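Local coordinates for protein amidase, hydantoinase/carbamoylase family (Burkholderia vietnamiensis, PDB 5I4M) that probably hydrolyses N-carbamoyl-L-amino acids as a two-zinc amidase of the peptidase M20 family, at residues 58-61 and 62-66. Sequence-based numbering, arbitrary orientation.
Sequences LDKA and ARDLI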
loop_
_atom_site.group_PDB
_atom_site.type_symbol
_atom_site.label_atom_id
_atom_site.label_comp_id
_atom_site.label_asym_id
_atom_site.label_seq_id
_atom_site.Cartn_x
_atom_site.Cartn_y
_atom_site.Cartn_z
ATOM N N LEU A 58 8.909 -19.255 9.957
ATOM C CA LEU A 58 8.747 -19.040 11.396
ATOM C C LEU A 58 7.565 -19.837 11.941
ATOM O O LEU A 58 7.661 -20.447 13.011
ATOM C CB LEU A 58 8.587 -17.548 11.697
ATOM C CG LEU A 58 9.839 -16.717 11.394
ATOM C CD1 LEU A 58 9.546 -15.210 11.468
ATOM C CD2 LEU A 58 10.946 -17.085 12.363
ATOM N N ASP A 59 6.445 -19.844 11.217
ATOM C CA ASP A 59 5.314 -20.695 11.589
ATOM C C ASP A 59 5.739 -22.159 11.630
ATOM O O ASP A 59 5.396 -22.890 12.567
ATOM C CB ASP A 59 4.173 -20.479 10.589
ATOM C CG ASP A 59 2.839 -21.053 11.047
ATOM O OD1 ASP A 59 2.555 -21.034 12.264
ATOM O OD2 ASP A 59 2.051 -21.492 10.177
ATOM N N LYS A 60 6.522 -22.586 10.635
ATOM C CA LYS A 60 7.052 -23.948 10.602
ATOM C C LYS A 60 7.846 -24.267 11.860
ATOM O O LYS A 60 7.701 -25.353 12.428
ATOM C CB LYS A 60 7.943 -24.137 9.364
ATOM C CG LYS A 60 8.663 -25.482 9.307
ATOM C CD LYS A 60 9.694 -25.538 8.173
ATOM C CE LYS A 60 10.378 -26.906 8.073
ATOM N NZ LYS A 60 11.151 -27.208 9.314
ATOM N N ALA A 61 8.706 -23.341 12.298
ATOM C CA ALA A 61 9.550 -23.615 13.457
ATOM C C ALA A 61 8.724 -23.733 14.733
ATOM O O ALA A 61 9.002 -24.594 15.580
ATOM C CB ALA A 61 10.628 -22.536 13.602
ATOM N N ALA A 62 7.700 -22.892 14.896
ATOM C CA ALA A 62 6.857 -23.022 16.083
ATOM C C ALA A 62 6.129 -24.363 16.096
ATOM O O ALA A 62 6.043 -25.025 17.140
ATOM C CB ALA A 62 5.844 -21.874 16.168
ATOM N N ARG A 63 5.574 -24.766 14.947
ATOM C CA ARG A 63 4.965 -26.088 14.822
ATOM C C ARG A 63 5.954 -27.193 15.172
ATOM O O ARG A 63 5.651 -28.080 15.982
ATOM C CB ARG A 63 4.443 -26.290 13.397
ATOM C CG ARG A 63 3.272 -25.405 13.012
ATOM C CD ARG A 63 3.175 -25.290 11.480
ATOM N NE ARG A 63 1.881 -24.730 11.116
ATOM C CZ ARG A 63 0.823 -25.440 10.730
ATOM N NH1 ARG A 63 0.902 -26.766 10.600
ATOM N NH2 ARG A 63 -0.317 -24.813 10.455
ATOM N N ASP A 64 7.134 -27.178 14.537
ATOM C CA ASP A 64 8.132 -28.213 14.807
ATOM C C ASP A 64 8.456 -28.297 16.293
ATOM O O ASP A 64 8.579 -29.394 16.859
ATOM C CB ASP A 64 9.423 -27.931 14.031
ATOM C CG ASP A 64 9.285 -28.108 12.528
ATOM O OD1 ASP A 64 8.253 -28.621 12.040
ATOM O OD2 ASP A 64 10.255 -27.743 11.824
ATOM N N LEU A 65 8.627 -27.145 16.934
ATOM C CA LEU A 65 9.051 -27.120 18.328
ATOM C C LEU A 65 7.987 -27.734 19.222
ATOM O O LEU A 65 8.280 -28.589 20.070
ATOM C CB LEU A 65 9.347 -25.683 18.748
ATOM C CG LEU A 65 9.748 -25.454 20.212
ATOM C CD1 LEU A 65 11.073 -26.126 20.545
ATOM C CD2 LEU A 65 9.827 -23.965 20.512
ATOM N N ILE A 66 6.736 -27.336 19.007
ATOM C CA ILE A 66 5.637 -27.809 19.840
ATOM C C ILE A 66 5.369 -29.288 19.589
ATOM O O ILE A 66 5.140 -30.055 20.531
ATOM C CB ILE A 66 4.402 -26.927 19.589
ATOM C CG1 ILE A 66 4.725 -25.489 20.019
ATOM C CG2 ILE A 66 3.183 -27.469 20.336
ATOM C CD1 ILE A 66 3.766 -24.436 19.490
HETATM O O HOH W 1 -0.620 -21.909 10.579
HETATM O O HOH W 2 8.682 -29.387 9.348
#
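D59 and R63 sit one turn apart on helix 57-72 and form an i to i+4 salt bridge, as K60 and D64 do beside them. The helix belongs to the zinc-binding part of this M20-family subunit.

R63 can be followed outward. Its CB lies 3.5 Å from K60 O. CG and CD both pass D59 O, CG at 3.3 Å. CG is anti to the carbonyl carbon (chi1 -67°), and the chain, extended from CG to NE, runs back towards D59. There NE gives D59 OD2 a weak bond of 3.4 Å, and the guanidinium and carboxylate planes stand 86° apart. One water bridges the two groups, donating to D59 OD2 and accepting from R63 NH2. The strongest partners are L55 N for D59 OD2 and G83 O for R63 NH1; R63 NH2 also hydrogen-bonds T147 OG1. Y193 makes a cation-pi contact to R63, and its OH and D64 OD1 are hydrogen-bonded. The D59 side chain is about 7 Å from that of the zinc ligand H104.

The second bridge is tighter. K60 runs straight until chi4 (-63°) bends NZ to D64. K60 NZ meets the syn lone pair of D64 OD2 at 2.7 Å.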